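Local structure of separin (5U1T) at residues 397-400 / 401-405; 406-409 / 410-414; 349-352 / 353-357; 416-419 / 420-423. The protein cleaves the MCD1/SCC1 subunit of cohesin at the onset of anaphase as a caspase-like cysteine protease, and is held inactive by securin for most of the cell cycle. One frame throughout, in Å; residues are numbered along the deposited sequence.

Interaction 1: 397-400 / 401-405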
loop_
_atom_site.group_PDB
_atom_site.type_symbol
_atom_site.label_atom_id
_atom_site.label_comp_id
_atom_site.label_asym_id
_atom_site.label_seq_id
_atom_site.Cartn_x
_atom_site.Cartn_y
_atom_site.Cartn_z
ATOM N N VAL A 397 51.556 3.032 8.828
ATOM C CA VAL A 397 52.428 3.559 9.870
ATOM C C VAL A 397 52.269 5.074 9.981
ATOM O O VAL A 397 52.180 5.615 11.081
ATOM C CB VAL A 397 53.898 3.176 9.614
ATOM C CG1 VAL A 397 54.831 3.860 10.617
ATOM C CG2 VAL A 397 54.044 1.671 9.699
ATOM N N LEU A 398 52.197 5.749 8.841
ATOM C CA LEU A 398 51.937 7.183 8.827
ATOM C C LEU A 398 50.630 7.497 9.543
ATOM O O LEU A 398 50.571 8.429 10.349
ATOM C CB LEU A 398 51.898 7.719 7.390
ATOM C CG LEU A 398 53.238 7.989 6.702
ATOM C CD1 LEU A 398 53.016 8.273 5.238
ATOM C CD2 LEU A 398 53.935 9.151 7.374
ATOM N N PHE A 399 49.589 6.714 9.263
ATOM C CA PHE A 399 48.298 6.958 9.886
ATOM C C PHE A 399 48.359 6.814 11.397
ATOM O O PHE A 399 47.738 7.580 12.135
ATOM C CB PHE A 399 47.234 6.013 9.350
ATOM C CG PHE A 399 45.976 6.042 10.156
ATOM C CD1 PHE A 399 45.093 7.106 10.039
ATOM C CD2 PHE A 399 45.689 5.034 11.061
ATOM C CE1 PHE A 399 43.927 7.155 10.799
ATOM C CE2 PHE A 399 44.532 5.076 11.819
ATOM C CZ PHE A 399 43.651 6.141 11.689
ATOM N N ASN A 400 49.100 5.811 11.848
ATOM C CA ASN A 400 49.224 5.534 13.271
ATOM C C ASN A 400 49.979 6.626 14.009
ATOM O O ASN A 400 49.637 6.974 15.138
ATOM C CB ASN A 400 49.919 4.194 13.495
ATOM C CG ASN A 400 49.092 3.018 13.019
ATOM O OD1 ASN A 400 47.864 3.102 12.878
ATOM N ND2 ASN A 400 49.766 1.901 12.777
ATOM N N ALA A 401 51.017 7.155 13.373
ATOM C CA ALA A 401 51.687 8.325 13.906
ATOM C C ALA A 401 50.682 9.475 14.001
ATOM O O ALA A 401 50.626 10.162 15.021
ATOM C CB ALA A 401 52.882 8.708 13.043
ATOM N N SER A 402 49.872 9.665 12.957
ATOM C CA SER A 402 48.899 10.752 12.963
ATOM C C SER A 402 47.976 10.636 14.166
ATOM O O SER A 402 47.562 11.648 14.715
ATOM C CB SER A 402 48.082 10.794 11.663
ATOM O OG SER A 402 47.124 9.760 11.586
ATOM N N VAL A 403 47.686 9.411 14.607
ATOM C CA VAL A 403 46.839 9.222 15.783
ATOM C C VAL A 403 47.617 9.404 17.088
ATOM O O VAL A 403 47.208 10.164 17.968
ATOM C CB VAL A 403 46.181 7.839 15.789
ATOM C CG1 VAL A 403 45.124 7.769 16.881
ATOM C CG2 VAL A 403 45.553 7.553 14.448
ATOM N N LEU A 404 48.745 8.712 17.208
ATOM C CA LEU A 404 49.537 8.756 18.433
ATOM C C LEU A 404 50.141 10.136 18.694
ATOM O O LEU A 404 50.211 10.579 19.843
ATOM C CB LEU A 404 50.652 7.708 18.386
ATOM C CG LEU A 404 50.223 6.241 18.466
ATOM C CD1 LEU A 404 51.417 5.340 18.797
ATOM C CD2 LEU A 404 49.113 6.074 19.489
ATOM N N PHE A 405 50.588 10.806 17.632
ATOM C CA PHE A 405 51.175 12.137 17.767
ATOM C C PHE A 405 50.079 13.176 17.836
ATOM O O PHE A 405 50.316 14.337 18.161
ATOM C CB PHE A 405 52.106 12.462 16.597
ATOM C CG PHE A 405 53.279 11.548 16.485
ATOM C CD1 PHE A 405 53.725 10.832 17.580
ATOM C CD2 PHE A 405 53.944 11.406 15.281
ATOM C CE1 PHE A 405 54.813 9.991 17.477
ATOM C CE2 PHE A 405 55.030 10.570 15.174
ATOM C CZ PHE A 405 55.467 9.861 16.275
#
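One face of the Phe399 ring receives the methyl CG2 of Val403. CG2 lies 3.9 Å from the centroid of the Phe399 ring and 22° off the ring normal, a CH-pi contact displaced toward the rim. The nearest pair is Phe399 CZ to Val403 CG2, at 3.6 Å. On the Ser402 side, OG stands obliquely to the same ring, 3.7 Å from Phe399 CD1. The Phe405 ring places one face over Ala401, with Ala401 CA 4.0 Å above its plane and toward the rim. It also meets Phe410 of the next helix edge-to-face.

The torsions explain the main pair. Phe399 CG is anti to the backbone N (chi1 168°), beside the carbonyl carbon, which turns the ring toward the next turn of the helix. Val403 CG2 sits beside its own backbone N, which brings it over that ring.

This is i to i+4 packing along the last turns of helix 388-404, in the helical domain. The backbone bonds are alpha-helical. Ala401 N donates to Val397 O at 3.0 Å and Ser402 N to Leu398 O at 3.0 Å. Leu404 N to Asn400 O is 2.8 Å and nearly straight, at 175°. Asn400 O also takes a weak second bond from Val403 N.

Both ends of the Asn400 amide are bonded. OD1 accepts from the backbone of the chain of another protein, and ND2 donates to Asn356 of helix 342-357. Apolar side chains of that other protein also pack on Phe399 and Val403. Leu398 rests on Phe410 and Thr414 of helix 408-425.

Interaction 2: 406-409 / 410-414; sequences KSHS and FLLKT
Ser407 OG caps the backbone N of Phe410. It accepts from Phe410 N at 3.0 Å, with an N-H...O angle of 169°. The hydroxyl is turned anti to its own backbone N (chi1 158°), which brings it back over the first turn of the helix. The same oxygen lies in the plane of the Phe410 ring, at its edge, 3.6 Å from CD2. Replacing Ser407 with alanine would probably leave Phe410 N without its capping acceptor and loosen the start of the helix.

The backbone bonds follow in step. Leu412 N donates to His408 O at 2.8 Å and Lys413 N to Ser409 O at 2.9 Å. Leu411 N to Ser407 O is longer and weak. At Phe410 O a side-chain hydroxyl adds to the backbone bond. Thr414 N and Thr414 OG1 both donate to it, from opposite faces of the carbonyl plane.

By van der Waals contact, His408 and Leu412 meet one turn apart. Leu412 CD1 approaches the imidazole obliquely, 3.4 Å from both ND1 and CE1 of His408. His408 and Leu412 both rest on Glu453 of helix 448-458, while Leu411 also packs against Phe441 of helix 431-444.

The arrangement is a Schellman motif followed by a serine N-cap. Lys406, with positive phi, ends helix 388-404, and Ser407 N-caps helix 408-425, giving a tight turn between two antiparallel helices.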
loop_
_atom_site.group_PDB
_atom_site.type_symbol
_atom_site.label_atom_id
_atom_site.label_comp_id
_atom_site.label_asym_id
_atom_site.label_seq_id
_atom_site.Cartn_x
_atom_site.Cartn_y
_atom_site.Cartn_z
ATOM N N LYS A 406 48.874 12.744 17.517
ATOM C CA LYS A 406 47.762 13.659 17.377
ATOM C C LYS A 406 48.123 14.790 16.403
ATOM O O LYS A 406 47.973 15.964 16.734
ATOM C CB LYS A 406 47.352 14.227 18.743
ATOM C CG LYS A 406 47.088 13.159 19.806
ATOM C CD LYS A 406 46.227 13.683 20.961
ATOM C CE LYS A 406 46.061 12.628 22.051
ATOM N NZ LYS A 406 47.395 12.190 22.605
ATOM N N SER A 407 48.552 14.428 15.194
ATOM C CA SER A 407 49.046 15.399 14.223
ATOM C C SER A 407 48.263 15.428 12.937
ATOM O O SER A 407 48.204 14.433 12.229
ATOM C CB SER A 407 50.503 15.115 13.871
ATOM O OG SER A 407 50.832 15.701 12.617
ATOM N N HIS A 408 47.704 16.582 12.600
ATOM C CA HIS A 408 47.071 16.722 11.301
ATOM C C HIS A 408 48.083 16.610 10.153
ATOM O O HIS A 408 47.713 16.221 9.037
ATOM C CB HIS A 408 46.326 18.048 11.200
ATOM C CG HIS A 408 45.341 18.093 10.076
ATOM N ND1 HIS A 408 45.457 18.963 9.014
ATOM C CD2 HIS A 408 44.223 17.365 9.845
ATOM C CE1 HIS A 408 44.450 18.779 8.181
ATOM N NE2 HIS A 408 43.687 17.818 8.664
ATOM N N SER A 409 49.344 16.953 10.419
ATOM C CA SER A 409 50.369 16.894 9.387
ATOM C C SER A 409 50.594 15.475 8.906
ATOM O O SER A 409 50.604 15.217 7.702
ATOM C CB SER A 409 51.679 17.486 9.887
ATOM O OG SER A 409 51.526 18.871 10.116
ATOM N N PHE A 410 50.761 14.545 9.839
ATOM C CA PHE A 410 50.878 13.139 9.462
ATOM C C PHE A 410 49.642 12.620 8.726
ATOM O O PHE A 410 49.763 11.825 7.796
ATOM C CB PHE A 410 51.154 12.281 10.690
ATOM C CG PHE A 410 52.595 12.188 11.031
ATOM C CD1 PHE A 410 53.395 11.218 10.443
ATOM C CD2 PHE A 410 53.169 13.085 11.921
ATOM C CE1 PHE A 410 54.750 11.133 10.752
ATOM C CE2 PHE A 410 54.527 13.009 12.239
ATOM C CZ PHE A 410 55.320 12.033 11.652
ATOM N N LEU A 411 48.460 13.073 9.132
ATOM C CA LEU A 411 47.229 12.581 8.527
ATOM C C LEU A 411 47.130 13.097 7.105
ATOM O O LEU A 411 46.776 12.348 6.195
ATOM C CB LEU A 411 45.996 12.997 9.335
ATOM C CG LEU A 411 44.673 12.439 8.814
ATOM C CD1 LEU A 411 44.722 10.924 8.838
ATOM C CD2 LEU A 411 43.495 12.956 9.624
ATOM N N LEU A 412 47.445 14.374 6.908
ATOM C CA LEU A 412 47.497 14.916 5.558
ATOM C C LEU A 412 48.524 14.134 4.750
ATOM O O LEU A 412 48.285 13.800 3.589
ATOM C CB LEU A 412 47.826 16.406 5.564
ATOM C CG LEU A 412 46.652 17.348 5.832
ATOM C CD1 LEU A 412 47.142 18.759 6.104
ATOM C CD2 LEU A 412 45.685 17.336 4.671
ATOM N N LYS A 413 49.647 13.795 5.368
ATOM C CA LYS A 413 50.652 13.026 4.650
ATOM C C LYS A 413 50.128 11.623 4.331
ATOM O O LYS A 413 50.401 11.063 3.272
ATOM C CB LYS A 413 51.959 12.953 5.446
ATOM C CG LYS A 413 53.189 12.847 4.553
ATOM C CD LYS A 413 54.431 12.448 5.317
ATOM C CE LYS A 413 55.672 12.377 4.391
ATOM N NZ LYS A 413 55.435 11.470 3.211
ATOM N N THR A 414 49.352 11.070 5.249
ATOM C CA THR A 414 48.744 9.763 5.057
ATOM C C THR A 414 47.746 9.748 3.891
ATOM O O THR A 414 47.866 8.926 2.980
ATOM C CB THR A 414 48.035 9.310 6.345
ATOM O OG1 THR A 414 49.006 9.191 7.397
ATOM C CG2 THR A 414 47.298 7.972 6.135
#

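Interaction 3: 349-352 / 353-357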
loop_
_atom_site.group_PDB
_atom_site.type_symbol
_atom_site.label_atom_id
_atom_site.label_comp_id
_atom_site.label_asym_id
_atom_site.label_seq_id
_atom_site.Cartn_x
_atom_site.Cartn_y
_atom_site.Cartn_z
ATOM N N ASP A 349 60.429 -5.153 5.405
ATOM C CA ASP A 349 59.322 -5.652 6.210
ATOM C C ASP A 349 59.660 -5.561 7.691
ATOM O O ASP A 349 58.847 -5.130 8.494
ATOM C CB ASP A 349 58.989 -7.087 5.817
ATOM C CG ASP A 349 58.342 -7.175 4.455
ATOM O OD1 ASP A 349 58.342 -6.149 3.737
ATOM O OD2 ASP A 349 57.838 -8.264 4.105
ATOM N N CYS A 350 60.888 -5.914 8.035
ATOM C CA CYS A 350 61.328 -5.837 9.416
ATOM C C CYS A 350 61.492 -4.397 9.906
ATOM O O CYS A 350 61.052 -4.057 11.004
ATOM C CB CYS A 350 62.636 -6.597 9.582
ATOM S SG CYS A 350 63.121 -6.787 11.290
ATOM N N THR A 351 62.126 -3.556 9.091
ATOM C CA THR A 351 62.379 -2.168 9.475
ATOM C C THR A 351 61.070 -1.439 9.715
ATOM O O THR A 351 60.994 -0.568 10.585
ATOM C CB THR A 351 63.223 -1.415 8.407
ATOM O OG1 THR A 351 64.602 -1.777 8.550
ATOM C CG2 THR A 351 63.120 0.096 8.569
ATOM N N VAL A 352 60.031 -1.822 8.974
ATOM C CA VAL A 352 58.742 -1.150 9.087
ATOM C C VAL A 352 57.905 -1.729 10.221
ATOM O O VAL A 352 56.928 -1.118 10.652
ATOM C CB VAL A 352 57.929 -1.220 7.767
ATOM C CG1 VAL A 352 58.823 -0.941 6.570
ATOM C CG2 VAL A 352 57.228 -2.557 7.616
ATOM N N ILE A 353 58.270 -2.912 10.701
ATOM C CA ILE A 353 57.603 -3.453 11.879
ATOM C C ILE A 353 58.231 -2.768 13.087
ATOM O O ILE A 353 57.548 -2.439 14.056
ATOM C CB ILE A 353 57.720 -5.002 11.982
ATOM C CG1 ILE A 353 56.476 -5.700 11.418
ATOM C CG2 ILE A 353 57.842 -5.435 13.422
ATOM C CD1 ILE A 353 56.223 -5.494 9.946
ATOM N N TYR A 354 59.534 -2.521 13.001
ATOM C CA TYR A 354 60.258 -1.831 14.067
ATOM C C TYR A 354 59.720 -0.429 14.322
ATOM O O TYR A 354 59.460 -0.048 15.466
ATOM C CB TYR A 354 61.747 -1.742 13.739
ATOM C CG TYR A 354 62.522 -0.886 14.713
ATOM C CD1 TYR A 354 62.654 -1.262 16.044
ATOM C CD2 TYR A 354 63.129 0.295 14.303
ATOM C CE1 TYR A 354 63.367 -0.485 16.943
ATOM C CE2 TYR A 354 63.845 1.084 15.194
ATOM C CZ TYR A 354 63.960 0.687 16.515
ATOM O OH TYR A 354 64.668 1.456 17.415
ATOM N N ILE A 355 59.574 0.334 13.246
ATOM C CA ILE A 355 59.086 1.695 13.340
ATOM C C ILE A 355 57.704 1.725 13.958
ATOM O O ILE A 355 57.451 2.446 14.922
ATOM C CB ILE A 355 59.008 2.355 11.975
ATOM C CG1 ILE A 355 60.372 2.385 11.302
ATOM C CG2 ILE A 355 58.497 3.742 12.114
ATOM C CD1 ILE A 355 60.248 2.718 9.835
ATOM N N ASN A 356 56.810 0.931 13.390
ATOM C CA ASN A 356 55.430 0.893 13.848
ATOM C C ASN A 356 55.316 0.598 15.346
ATOM O O ASN A 356 54.516 1.207 16.065
ATOM C CB ASN A 356 54.651 -0.149 13.055
ATOM C CG ASN A 356 53.168 -0.070 13.316
ATOM O OD1 ASN A 356 52.644 1.000 13.617
ATOM N ND2 ASN A 356 52.482 -1.202 13.215
ATOM N N SER A 357 56.147 -0.326 15.811
ATOM C CA SER A 357 56.089 -0.788 17.189
ATOM C C SER A 357 56.552 0.268 18.176
ATOM O O SER A 357 56.187 0.232 19.351
ATOM C CB SER A 357 56.936 -2.046 17.351
ATOM O OG SER A 357 56.636 -2.977 16.327
#
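Ile355 lies across Thr351, one turn earlier in helix 342-357. Its CD1 is 4.1 Å from Thr351 CG2, and its CG1 passes over the Thr351 carbonyl oxygen. This is i to i+4 packing on an alpha helix of the helical domain. CG1 of Ile355 is anti to the carbonyl carbon (chi1 -59°), which directs the branch back along the helix toward Thr351. Ile355 also rests on Leu371, Leu374 and Leu378 of helix 365-384. An alanine here is likely to leave a gap against these leucines and take away the partner of the Thr351 methyl.

Val352 and Ile353 are neighbours whose branches meet, with Val352 CG2 3.9 Å from Ile353 CD1. Tyr354 N donates to Cys350 O at 2.9 Å and Ile355 N to Thr351 O at 3.1 Å. The bond from Asn356 N to Val352 O is weak. Asp349 OD1 forms a salt bridge with Arg390 NE of helix 388-404.

At the helix end, Ile353 O takes two donors from opposite faces of its plane, Ser357 N at 3.1 Å and Ser357 OG at 2.5 Å.

Interaction 4: 416-419 / 420-423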
loop_
_atom_site.group_PDB
_atom_site.type_symbol
_atom_site.label_atom_id
_atom_site.label_comp_id
_atom_site.label_asym_id
_atom_site.label_seq_id
_atom_site.Cartn_x
_atom_site.Cartn_y
_atom_site.Cartn_z
ATOM N N ASN A 416 47.464 11.743 1.373
ATOM C CA ASN A 416 48.091 11.952 0.082
ATOM C C ASN A 416 48.831 10.732 -0.434
ATOM O O ASN A 416 48.827 10.469 -1.627
ATOM C CB ASN A 416 49.028 13.138 0.141
ATOM C CG ASN A 416 49.096 13.863 -1.167
ATOM O OD1 ASN A 416 48.153 13.840 -1.950
ATOM N ND2 ASN A 416 50.226 14.499 -1.428
ATOM N N LEU A 417 49.457 9.980 0.461
ATOM C CA LEU A 417 50.159 8.780 0.037
ATOM C C LEU A 417 49.159 7.756 -0.457
ATOM O O LEU A 417 49.417 7.029 -1.423
ATOM C CB LEU A 417 50.994 8.206 1.171
ATOM C CG LEU A 417 51.924 7.070 0.758
ATOM C CD1 LEU A 417 52.714 7.472 -0.449
ATOM C CD2 LEU A 417 52.837 6.721 1.901
ATOM N N GLU A 418 48.018 7.705 0.231
ATOM C CA GLU A 418 46.886 6.887 -0.177
ATOM C C GLU A 418 46.474 7.243 -1.603
ATOM O O GLU A 418 46.420 6.380 -2.479
ATOM C CB GLU A 418 45.713 7.082 0.796
ATOM C CG GLU A 418 44.558 6.128 0.590
ATOM C CD GLU A 418 45.026 4.677 0.455
ATOM O OE1 GLU A 418 45.581 4.117 1.433
ATOM O OE2 GLU A 418 44.842 4.095 -0.641
ATOM N N ILE A 419 46.204 8.527 -1.825
ATOM C CA ILE A 419 45.873 9.031 -3.152
ATOM C C ILE A 419 46.949 8.712 -4.180
ATOM O O ILE A 419 46.649 8.308 -5.310
ATOM C CB ILE A 419 45.651 10.541 -3.134
ATOM C CG1 ILE A 419 44.350 10.870 -2.403
ATOM C CG2 ILE A 419 45.618 11.087 -4.548
ATOM C CD1 ILE A 419 43.119 10.193 -2.993
ATOM N N SER A 420 48.203 8.885 -3.788
ATOM C CA SER A 420 49.299 8.593 -4.688
ATOM C C SER A 420 49.160 7.186 -5.229
ATOM O O SER A 420 49.080 6.996 -6.439
ATOM C CB SER A 420 50.658 8.775 -4.001
ATOM O OG SER A 420 50.994 10.151 -3.937
ATOM N N ASN A 421 49.100 6.244 -4.312
ATOM C CA ASN A 421 48.944 4.838 -4.595
ATOM C C ASN A 421 47.790 4.560 -5.529
ATOM O O ASN A 421 47.871 3.747 -6.427
ATOM C CB ASN A 421 48.673 4.136 -3.285
ATOM C CG ASN A 421 48.474 2.673 -3.458
ATOM O OD1 ASN A 421 48.562 2.165 -4.549
ATOM N ND2 ASN A 421 48.203 1.991 -2.390
ATOM N N VAL A 422 46.695 5.228 -5.271
ATOM C CA VAL A 422 45.505 5.090 -6.084
ATOM C C VAL A 422 45.845 5.460 -7.521
ATOM O O VAL A 422 45.528 4.721 -8.450
ATOM C CB VAL A 422 44.351 5.971 -5.601
ATOM C CG1 VAL A 422 43.260 5.982 -6.635
ATOM C CG2 VAL A 422 43.817 5.477 -4.264
ATOM N N LEU A 423 46.501 6.606 -7.701
ATOM C CA LEU A 423 46.814 7.099 -9.035
ATOM C C LEU A 423 47.786 6.168 -9.733
ATOM O O LEU A 423 47.693 5.916 -10.935
ATOM C CB LEU A 423 47.372 8.500 -8.949
ATOM C CG LEU A 423 46.289 9.536 -8.693
ATOM C CD1 LEU A 423 46.882 10.935 -8.536
ATOM C CD2 LEU A 423 45.306 9.498 -9.833
#
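Ile419 and Leu423 lie side by side and point the same way, with Ile419 CG2 4.2 Å from Leu423 CD1. CG2 is the Ile419 branch that stands beside the carbonyl carbon, the side on which Leu423 follows one turn later. Glu418 and Val422 form a second i to i+4 pair. Val422 CG2 is 4.0 Å from Glu418 OE2, because the Glu418 chain bends at chi2 (48°) and brings its carboxylate toward the next turn. Leu417 touches Ser420 loosely, with CD1 of the leucine 4.3 Å from CB of the serine.

The Asn416 carbonyl is gripped twice. Ser420 N donates to Asn416 O at 2.8 Å. Ser420 OG donates to Asn416 O at 3.2 Å from above the carbonyl plane, on the opposite face to the N-H. The other backbone bonds continue the helix. Asn421 N reaches Leu417 O at 3.0 Å, nearly straight at 176°, and Leu423 N reaches Ile419 O at 2.9 Å.

Further out, Glu418 OE1 forms a salt bridge with Lys437 NZ of helix 431-444. This probably holds the carboxylate in place and balances its charge in a buried setting. Asn421 OD1 is hydrogen-bonded to Ser425 OG. Phe438 packs on Glu418 and Ile419, and Thr434 on Glu418 and Val422. Leu417 rests on Leu391 and Ile395 of helix 388-404, while Ile419 and Leu423 meet loops at Leu107 and Leu465.

The side chains meet at i to i+3 and i to i+4 spacing, as on any alpha helix, here packed between helices 388-404 and 431-444 of the helical domain.

All four contacts lie in the helical domain, away from the catalytic residue Cys1497, which is assigned by similarity. Interactions 1 and 2 have centres about 7 Å apart and are joined by the turn between helices 388-404 and 408-425. Interaction 4 sits further along the second helix, about 14 Å from the centre of interaction 2. It meets interaction 1 through Leu398 CD1 and Leu417 CD2, 3.7 Å apart. Interaction 3, on helix 342-357, is joined to interaction 1 at Asn400 ND2 and Asn356 OD1, 3.1 Å apart, and by Val397 packing on Ile355. Its nearest atoms are about 8 Å from interaction 2 and about 11 Å from interaction 4. Another protein's chain touches interactions 1 and 3.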